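Local coordinates for homoserine O-acetyltransferase (Bacillus anthracis str. 'Ames Ancestor', PDB 3I1I), which probably transfers an acetyl group from acetyl-CoA to the hydroxyl of L-homoserine, an early step in bacterial methionine biosynthesis, at residues L148-G153 with E367-K372; I45-Y50 with K79-N84; Q194-A199 with N278-T283. One frame throughout, in Å; residues are numbered along the deposited sequence.

Interaction 1. Residues L148-G153 with E367-K372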
loop_
_atom_site.group_PDB
_atom_site.type_symbol
_atom_site.label_atom_id
_atom_site.label_comp_id
_atom_site.label_asym_id
_atom_site.label_seq_id
_atom_site.Cartn_x
_atom_site.Cartn_y
_atom_site.Cartn_z
ATOM N N LEU A 148 -21.672 33.423 -5.768
ATOM C CA LEU A 148 -21.663 32.310 -6.691
ATOM C C LEU A 148 -23.070 31.737 -6.784
ATOM O O LEU A 148 -23.711 31.513 -5.784
ATOM C CB LEU A 148 -20.678 31.250 -6.217
ATOM C CG LEU A 148 -19.214 31.689 -6.117
ATOM C CD1 LEU A 148 -18.312 30.577 -5.588
ATOM C CD2 LEU A 148 -18.704 32.238 -7.457
ATOM N N HIS A 149 -23.547 31.492 -7.985
ATOM C CA HIS A 149 -24.830 30.802 -8.182
ATOM C C HIS A 149 -24.690 29.374 -7.654
ATOM O O HIS A 149 -25.624 28.828 -7.091
ATOM C CB HIS A 149 -25.189 30.775 -9.682
ATOM C CG HIS A 149 -26.551 30.228 -9.982
ATOM N ND1 HIS A 149 -27.706 30.978 -9.848
ATOM C CD2 HIS A 149 -26.943 29.012 -10.427
ATOM C CE1 HIS A 149 -28.751 30.233 -10.171
ATOM N NE2 HIS A 149 -28.315 29.037 -10.527
ATOM N N ALA A 150 -23.504 28.787 -7.834
ATOM C CA ALA A 150 -23.177 27.439 -7.298
ATOM C C ALA A 150 -21.682 27.243 -7.242
ATOM O O ALA A 150 -20.937 27.841 -8.041
ATOM C CB ALA A 150 -23.808 26.274 -8.157
ATOM N N VAL A 151 -21.268 26.415 -6.286
ATOM C CA VAL A 151 -19.935 25.881 -6.239
ATOM C C VAL A 151 -20.066 24.341 -6.176
ATOM O O VAL A 151 -20.922 23.795 -5.520
ATOM C CB VAL A 151 -19.137 26.410 -5.035
ATOM C CG1 VAL A 151 -19.735 25.900 -3.711
ATOM C CG2 VAL A 151 -17.667 26.010 -5.162
HETATM N N MSE A 152 -19.204 23.648 -6.879
HETATM C CA MSE A 152 -19.356 22.213 -7.038
HETATM C C MSE A 152 -18.095 21.538 -7.507
HETATM O O MSE A 152 -17.199 22.175 -8.021
HETATM C CB MSE A 152 -20.475 21.910 -8.007
HETATM C CG MSE A 152 -20.298 22.538 -9.338
HETATM SE SE MSE A 152 -21.996 22.359 -10.386
HETATM C CE MSE A 152 -22.245 20.295 -10.369
ATOM N N GLY A 153 -18.066 20.234 -7.292
ATOM C CA GLY A 153 -16.963 19.400 -7.664
ATOM C C GLY A 153 -17.115 17.956 -7.185
ATOM O O GLY A 153 -17.914 17.650 -6.260
ATOM N N GLU A 367 -31.902 20.515 -12.411
ATOM C CA GLU A 367 -33.039 20.899 -11.555
ATOM C C GLU A 367 -32.562 21.716 -10.351
ATOM O O GLU A 367 -33.173 22.708 -9.969
ATOM C CB GLU A 367 -33.790 19.628 -11.107
ATOM C CG GLU A 367 -34.843 19.738 -9.978
ATOM C CD GLU A 367 -35.421 18.334 -9.573
ATOM O OE1 GLU A 367 -35.554 18.025 -8.366
ATOM O OE2 GLU A 367 -35.718 17.519 -10.478
ATOM N N PHE A 368 -31.459 21.299 -9.748
ATOM C CA PHE A 368 -30.950 21.948 -8.559
ATOM C C PHE A 368 -30.396 23.347 -8.849
ATOM O O PHE A 368 -30.620 24.286 -8.080
ATOM C CB PHE A 368 -29.877 21.076 -7.926
ATOM C CG PHE A 368 -29.517 21.482 -6.559
ATOM C CD1 PHE A 368 -30.355 21.202 -5.510
ATOM C CD2 PHE A 368 -28.340 22.141 -6.305
ATOM C CE1 PHE A 368 -30.023 21.577 -4.202
ATOM C CE2 PHE A 368 -28.014 22.520 -5.002
ATOM C CZ PHE A 368 -28.855 22.233 -3.964
ATOM N N LEU A 369 -29.725 23.496 -9.979
ATOM C CA LEU A 369 -29.236 24.802 -10.409
ATOM C C LEU A 369 -30.385 25.783 -10.674
ATOM O O LEU A 369 -30.193 26.991 -10.616
ATOM C CB LEU A 369 -28.361 24.664 -11.647
ATOM C CG LEU A 369 -27.029 23.962 -11.403
ATOM C CD1 LEU A 369 -26.282 23.783 -12.737
ATOM C CD2 LEU A 369 -26.166 24.723 -10.334
ATOM N N ASN A 370 -31.576 25.253 -10.929
ATOM C CA ASN A 370 -32.762 26.060 -11.147
ATOM C C ASN A 370 -33.691 26.217 -9.960
ATOM O O ASN A 370 -34.634 26.940 -10.041
ATOM C CB ASN A 370 -33.540 25.478 -12.320
ATOM C CG ASN A 370 -32.853 25.756 -13.612
ATOM O OD1 ASN A 370 -32.709 26.921 -13.981
ATOM N ND2 ASN A 370 -32.368 24.714 -14.290
ATOM N N ARG A 371 -33.439 25.549 -8.853
ATOM C CA ARG A 371 -34.264 25.755 -7.681
ATOM C C ARG A 371 -33.815 27.038 -6.949
ATOM O O ARG A 371 -32.621 27.363 -6.910
ATOM C CB ARG A 371 -34.161 24.536 -6.783
ATOM C CG ARG A 371 -34.888 24.632 -5.476
ATOM C CD ARG A 371 -34.445 23.498 -4.601
ATOM N NE ARG A 371 -34.786 22.207 -5.209
ATOM C CZ ARG A 371 -35.995 21.644 -5.137
ATOM N NH1 ARG A 371 -36.978 22.248 -4.460
ATOM N NH2 ARG A 371 -36.223 20.464 -5.727
ATOM N N LYS A 372 -34.781 27.750 -6.374
ATOM C CA LYS A 372 -34.496 29.009 -5.694
ATOM C C LYS A 372 -33.831 28.797 -4.324
ATOM O O LYS A 372 -34.039 27.788 -3.656
ATOM C CB LYS A 372 -35.776 29.840 -5.540
ATOM C CG LYS A 372 -36.696 29.376 -4.417
ATOM C CD LYS A 372 -38.000 30.195 -4.381
ATOM C CE LYS A 372 -38.645 30.139 -3.001
ATOM N NZ LYS A 372 -37.902 31.003 -2.007
#

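Interaction 2. Residues I45-Y50 with K79-N84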
loop_
_atom_site.group_PDB
_atom_site.type_symbol
_atom_site.label_atom_id
_atom_site.label_comp_id
_atom_site.label_asym_id
_atom_site.label_seq_id
_atom_site.Cartn_x
_atom_site.Cartn_y
_atom_site.Cartn_z
ATOM N N ILE A 45 -20.786 29.909 -11.762
ATOM C CA ILE A 45 -20.631 28.589 -11.155
ATOM C C ILE A 45 -19.152 28.271 -11.083
ATOM O O ILE A 45 -18.466 28.298 -12.098
ATOM C CB ILE A 45 -21.339 27.506 -11.988
ATOM C CG1 ILE A 45 -22.842 27.823 -12.084
ATOM C CG2 ILE A 45 -21.103 26.156 -11.373
ATOM C CD1 ILE A 45 -23.743 26.773 -12.838
ATOM N N LEU A 46 -18.651 27.999 -9.893
ATOM C CA LEU A 46 -17.262 27.612 -9.717
ATOM C C LEU A 46 -17.201 26.099 -9.612
ATOM O O LEU A 46 -17.941 25.532 -8.831
ATOM C CB LEU A 46 -16.689 28.261 -8.445
ATOM C CG LEU A 46 -15.252 27.878 -8.069
ATOM C CD1 LEU A 46 -14.243 28.228 -9.183
ATOM C CD2 LEU A 46 -14.876 28.488 -6.722
ATOM N N ILE A 47 -16.369 25.468 -10.446
ATOM C CA ILE A 47 -16.117 24.023 -10.475
ATOM C C ILE A 47 -14.732 23.788 -9.876
ATOM O O ILE A 47 -13.767 24.472 -10.215
ATOM C CB ILE A 47 -16.031 23.481 -11.934
ATOM C CG1 ILE A 47 -17.293 23.791 -12.742
ATOM C CG2 ILE A 47 -15.800 21.958 -11.968
ATOM C CD1 ILE A 47 -18.540 23.203 -12.224
ATOM N N CYS A 48 -14.619 22.804 -9.000
ATOM C CA CYS A 48 -13.351 22.481 -8.366
ATOM C C CYS A 48 -12.919 21.097 -8.813
ATOM O O CYS A 48 -13.749 20.178 -8.870
ATOM C CB CYS A 48 -13.545 22.470 -6.879
ATOM S SG CYS A 48 -14.236 24.008 -6.260
ATOM N N HIS A 49 -11.628 20.935 -9.085
ATOM C CA HIS A 49 -11.126 19.688 -9.647
ATOM C C HIS A 49 -10.670 18.634 -8.626
ATOM O O HIS A 49 -10.402 18.947 -7.471
ATOM C CB HIS A 49 -10.089 19.975 -10.742
ATOM C CG HIS A 49 -8.693 20.209 -10.260
ATOM N ND1 HIS A 49 -7.913 19.214 -9.712
ATOM C CD2 HIS A 49 -7.889 21.292 -10.378
ATOM C CE1 HIS A 49 -6.706 19.694 -9.457
ATOM N NE2 HIS A 49 -6.660 20.950 -9.870
ATOM N N TYR A 50 -10.638 17.381 -9.062
ATOM C CA TYR A 50 -10.313 16.263 -8.179
ATOM C C TYR A 50 -8.798 15.972 -8.196
ATOM O O TYR A 50 -8.057 16.578 -8.964
ATOM C CB TYR A 50 -11.139 14.984 -8.513
ATOM C CG TYR A 50 -10.986 14.459 -9.911
ATOM C CD1 TYR A 50 -10.004 13.522 -10.216
ATOM C CD2 TYR A 50 -11.800 14.923 -10.949
ATOM C CE1 TYR A 50 -9.831 13.029 -11.528
ATOM C CE2 TYR A 50 -11.655 14.445 -12.253
ATOM C CZ TYR A 50 -10.671 13.484 -12.522
ATOM O OH TYR A 50 -10.520 13.003 -13.780
ATOM N N LYS A 79 -26.207 21.828 -22.027
ATOM C CA LYS A 79 -25.946 20.751 -21.079
ATOM C C LYS A 79 -26.451 21.095 -19.664
ATOM O O LYS A 79 -26.997 22.169 -19.419
ATOM C CB LYS A 79 -24.442 20.397 -21.089
ATOM C CG LYS A 79 -23.970 19.839 -22.452
ATOM C CD LYS A 79 -22.467 19.500 -22.473
ATOM C CE LYS A 79 -22.039 18.796 -23.786
ATOM N NZ LYS A 79 -20.545 18.816 -24.003
ATOM N N ALA A 80 -26.256 20.176 -18.728
ATOM C CA ALA A 80 -26.832 20.321 -17.392
ATOM C C ALA A 80 -26.342 21.588 -16.697
ATOM O O ALA A 80 -27.077 22.194 -15.943
ATOM C CB ALA A 80 -26.507 19.069 -16.535
ATOM N N ILE A 81 -25.059 21.895 -16.889
ATOM C CA ILE A 81 -24.450 23.148 -16.470
ATOM C C ILE A 81 -24.282 23.889 -17.791
ATOM O O ILE A 81 -23.285 23.750 -18.510
ATOM C CB ILE A 81 -23.121 22.909 -15.786
ATOM C CG1 ILE A 81 -23.313 21.991 -14.587
ATOM C CG2 ILE A 81 -22.489 24.225 -15.366
ATOM C CD1 ILE A 81 -22.047 21.536 -13.968
ATOM N N ASP A 82 -25.316 24.631 -18.123
ATOM C CA ASP A 82 -25.487 25.208 -19.442
ATOM C C ASP A 82 -24.686 26.512 -19.621
ATOM O O ASP A 82 -25.036 27.568 -19.067
ATOM C CB ASP A 82 -26.981 25.454 -19.637
ATOM C CG ASP A 82 -27.339 25.869 -21.039
ATOM O OD1 ASP A 82 -26.448 25.948 -21.923
ATOM O OD2 ASP A 82 -28.544 26.129 -21.244
ATOM N N THR A 83 -23.627 26.441 -20.411
ATOM C CA THR A 83 -22.798 27.617 -20.688
ATOM C C THR A 83 -23.467 28.702 -21.584
ATOM O O THR A 83 -22.915 29.795 -21.719
ATOM C CB THR A 83 -21.473 27.211 -21.339
ATOM O OG1 THR A 83 -21.741 26.447 -22.529
ATOM C CG2 THR A 83 -20.651 26.393 -20.378
ATOM N N ASN A 84 -24.647 28.443 -22.159
ATOM C CA ASN A 84 -25.439 29.549 -22.738
ATOM C C ASN A 84 -26.090 30.373 -21.643
ATOM O O ASN A 84 -26.652 31.418 -21.907
ATOM C CB ASN A 84 -26.565 29.065 -23.654
ATOM C CG ASN A 84 -26.069 28.343 -24.837
ATOM O OD1 ASN A 84 -25.054 28.723 -25.425
ATOM N ND2 ASN A 84 -26.780 27.280 -25.220
#

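Interaction 3. Residues Q194-A199 with N278-T283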
loop_
_atom_site.group_PDB
_atom_site.type_symbol
_atom_site.label_atom_id
_atom_site.label_comp_id
_atom_site.label_asym_id
_atom_site.label_seq_id
_atom_site.Cartn_x
_atom_site.Cartn_y
_atom_site.Cartn_z
ATOM N N GLN A 194 -2.184 7.892 3.830
ATOM C CA GLN A 194 -0.981 7.571 4.611
ATOM C C GLN A 194 -0.107 6.537 3.885
ATOM O O GLN A 194 1.095 6.752 3.691
ATOM C CB GLN A 194 -1.332 7.010 5.994
ATOM C CG GLN A 194 -0.107 6.745 6.832
ATOM C CD GLN A 194 -0.359 6.116 8.185
ATOM O OE1 GLN A 194 -1.493 5.780 8.539
ATOM N NE2 GLN A 194 0.722 5.937 8.962
ATOM N N ASN A 195 -0.697 5.407 3.511
ATOM C CA ASN A 195 0.038 4.383 2.810
ATOM C C ASN A 195 0.718 4.866 1.523
ATOM O O ASN A 195 1.844 4.420 1.199
ATOM C CB ASN A 195 -0.852 3.172 2.530
ATOM C CG ASN A 195 -1.144 2.342 3.791
ATOM O OD1 ASN A 195 -0.506 2.532 4.843
ATOM N ND2 ASN A 195 -2.120 1.429 3.693
ATOM N N ALA A 196 0.067 5.777 0.803
ATOM C CA ALA A 196 0.665 6.311 -0.436
ATOM C C ALA A 196 1.875 7.183 -0.100
ATOM O O ALA A 196 2.952 7.026 -0.675
ATOM C CB ALA A 196 -0.377 7.107 -1.268
ATOM N N ILE A 197 1.696 8.097 0.844
ATOM C CA ILE A 197 2.808 8.916 1.301
ATOM C C ILE A 197 3.978 8.036 1.753
ATOM O O ILE A 197 5.111 8.232 1.329
ATOM C CB ILE A 197 2.388 9.839 2.444
ATOM C CG1 ILE A 197 1.365 10.875 1.913
ATOM C CG2 ILE A 197 3.591 10.494 3.011
ATOM C CD1 ILE A 197 0.542 11.634 3.010
ATOM N N GLU A 198 3.706 7.060 2.600
ATOM C CA GLU A 198 4.770 6.186 3.055
ATOM C C GLU A 198 5.417 5.329 1.955
ATOM O O GLU A 198 6.614 5.117 1.991
ATOM C CB GLU A 198 4.291 5.341 4.232
ATOM C CG GLU A 198 4.310 6.239 5.482
ATOM C CD GLU A 198 3.805 5.575 6.728
ATOM O OE1 GLU A 198 3.966 4.327 6.830
ATOM O OE2 GLU A 198 3.293 6.324 7.619
ATOM N N ALA A 199 4.645 4.888 0.973
ATOM C CA ALA A 199 5.210 4.144 -0.158
ATOM C C ALA A 199 6.241 5.011 -0.942
ATOM O O ALA A 199 7.335 4.554 -1.266
ATOM C CB ALA A 199 4.089 3.618 -1.082
ATOM N N ASN A 278 6.529 14.369 -4.966
ATOM C CA ASN A 278 6.342 15.277 -3.828
ATOM C C ASN A 278 4.951 15.937 -3.874
ATOM O O ASN A 278 4.278 16.065 -2.833
ATOM C CB ASN A 278 7.431 16.354 -3.787
ATOM C CG ASN A 278 8.814 15.795 -3.419
ATOM O OD1 ASN A 278 8.943 14.700 -2.873
ATOM N ND2 ASN A 278 9.840 16.564 -3.686
ATOM N N SER A 279 4.529 16.316 -5.083
ATOM C CA SER A 279 3.249 16.920 -5.283
ATOM C C SER A 279 2.141 15.939 -4.856
ATOM O O SER A 279 1.157 16.308 -4.179
ATOM C CB SER A 279 3.067 17.326 -6.746
ATOM O OG SER A 279 3.846 18.470 -7.047
ATOM N N TRP A 280 2.316 14.693 -5.269
ATOM C CA TRP A 280 1.386 13.644 -4.912
ATOM C C TRP A 280 1.294 13.527 -3.396
ATOM O O TRP A 280 0.210 13.454 -2.875
ATOM C CB TRP A 280 1.826 12.304 -5.524
ATOM C CG TRP A 280 0.794 11.248 -5.355
ATOM C CD1 TRP A 280 0.478 10.557 -4.203
ATOM C CD2 TRP A 280 -0.091 10.794 -6.356
ATOM N NE1 TRP A 280 -0.556 9.690 -4.448
ATOM C CE2 TRP A 280 -0.924 9.812 -5.765
ATOM C CE3 TRP A 280 -0.255 11.105 -7.709
ATOM C CZ2 TRP A 280 -1.914 9.150 -6.478
ATOM C CZ3 TRP A 280 -1.258 10.456 -8.425
ATOM C CH2 TRP A 280 -2.064 9.472 -7.809
HETATM N N MSE A 281 2.425 13.536 -2.700
HETATM C CA MSE A 281 2.406 13.445 -1.243
HETATM C C MSE A 281 1.597 14.598 -0.614
HETATM O O MSE A 281 0.774 14.343 0.274
HETATM C CB MSE A 281 3.809 13.494 -0.607
HETATM C CG MSE A 281 4.769 12.377 -0.929
HETATM SE SE MSE A 281 6.439 12.661 0.144
HETATM C CE MSE A 281 5.773 13.727 1.529
ATOM N N TYR A 282 1.883 15.844 -1.017
ATOM C CA TYR A 282 1.220 17.020 -0.406
ATOM C C TYR A 282 -0.285 16.982 -0.616
ATOM O O TYR A 282 -1.056 17.281 0.315
ATOM C CB TYR A 282 1.774 18.331 -0.939
ATOM C CG TYR A 282 2.983 18.798 -0.192
ATOM C CD1 TYR A 282 4.234 18.330 -0.514
ATOM C CD2 TYR A 282 2.884 19.708 0.861
ATOM C CE1 TYR A 282 5.353 18.740 0.181
ATOM C CE2 TYR A 282 4.016 20.130 1.549
ATOM C CZ TYR A 282 5.239 19.632 1.197
ATOM O OH TYR A 282 6.388 19.998 1.838
ATOM N N THR A 283 -0.688 16.545 -1.809
ATOM C CA THR A 283 -2.111 16.441 -2.156
ATOM C C THR A 283 -2.730 15.294 -1.351
ATOM O O THR A 283 -3.806 15.469 -0.793
ATOM C CB THR A 283 -2.294 16.229 -3.667
ATOM O OG1 THR A 283 -1.650 17.295 -4.344
ATOM C CG2 THR A 283 -3.784 16.213 -4.077
#

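Interaction 1. Residues L148-G153 with E367-K372
His149 and Leu369 are tied by a hydrogen bond from imidazole NE2 to the backbone O of Leu369, 2.8 Å long with an N-H...O angle of 155°. The oxygen sits at the ring's edge, close to its plane, and NE2 approaches in the carbonyl plane. With CG anti to the backbone N (chi1 -174°), the imidazole is carried out to the last turn of helix 362-370, where the helix dipole would probably make a carbonyl a better acceptor. A ring contact with Tyr86 further places the imidazole. Beside this bond lies the tight part of the contact: Ala150 turns its methyl to the helix, and CB meets Leu369 CD2 at 3.6 Å. Alanine's small side chain lets the branched leucine come close to the strand, and Leu369 also rests on Ile45 of strand 44-48. The outer side is loose and polar: Glu367 and Asn370 are exposed there, their polar side chains suited to solvent, and the Glu367 carboxylate is modelled in two positions. A C-terminal helix packed against the central parallel strands in this way is characteristic of the alpha/beta hydrolase fold.

Interaction 2. Residues I45-Y50 with K79-N84
Asp82 OD1, next along the chain from the Ile81 that meets Ile45 and Ile47, is gripped by two backbone amides, those of Asn84 and Gly78. The Asn84 N bond to Asp82 OD1 is 3.1 Å long and comes from above the carboxylate plane, 58° out of it; it closes an Asx turn. Aspartate suits the place because its short side chain folds back onto the amide two residues on, fixing the bend that follows the weakly bonded strand 81-82. In the alpha/beta hydrolase fold to which the protein belongs, strand 44-48 lies inside the main sheet, between 87-91 and 150-154, and residues 79-84 pack on one face of it through Ile81, whose CB points to the strand. Beta-branched isoleucines fit here: they are at ease in extended chain and present two apolar branches each. In Ile81 a chi1 of -58° sets CG1 beside the backbone N and turns CG2 to the far side from it, where it touches Ile45 CD1 at 3.8 Å; the two side chains cross obliquely. Met152, Val88 and Leu369 also pack on Ile81, so the contact is part of the apolar packing between sheet and helix 362-370. Further along segment 45-50, His49 ND1 donates to Tyr50 O at 2.7 Å, the oxygen lying in the imidazole plane although the nitrogen is tilted 30° from the carbonyl plane. Since NE2 bonds to the backbone N of Asn93, the ring is held at both nitrogens and its rotation is fixed. Back in the apolar packing, the second branch of Ile81 makes a looser approach: its CD1 stands 4.3 Å from Ile47 CD1, methyl to methyl.

Interaction 3. Residues Q194-A199 with N278-T283
The indole of Trp280 presents its edge to Ala196: CB lies near the ring plane, 4.1 Å from NE1. Elsewhere Phe51 meets the indole with planes at about 60°, and Asn224 and Met227 of helix 217-228 touch it too. This is helix-on-helix packing, 186-202 against 277-289, in the helical insertion between strands 174-178 and 309-313, the usual place of the cap in alpha/beta hydrolases. Trp280 CG is anti to the backbone N (chi1 -171°), which swings the large ring alongside its helix until it reaches the other; alanine opposite is small enough to receive it. The backbones come close where Ile197 and Met281, a selenomethionine, pass each other, their CA atoms 5.2 Å apart and their side chains at about a right angle. On the side of helix 186-202 turned to the second subunit, Gln194 NE2 bonds to Glu198 OE2 at 2.9 Å. Glu198 OE1 forms a salt bridge with Arg225 of the second subunit, and Met281 also packs on Val254 of that subunit. Ile197 CG1 and CD1 both lie 3.9 Å from Met281 O, and Ile197 CG2 faces the selenomethionine CE at 4.2 Å.

Interactions 1 and 2 are neighbours, with centres about 9 Å apart, sharing one sheet in which strands 44-48 and 150-154 run side by side: Met152 O and Cys48 N, 2.8 Å apart, probably form one of the joining hydrogen bonds. Interaction 2 closes first along the chain; interaction 1 then ties strand 150-154 to the C-terminal helix, and interaction 3 falls within the sequence between those two partners. It lies on the other side of the chain's centre, about 33 Å from interaction 1 and about 29 Å from interaction 2, centre to centre. The first two thus belong to the hydrolase-fold core, whose strand 150-154 leads into a probable nucleophile elbow, while the third joins two helices of the helical insertion, beside a second subunit.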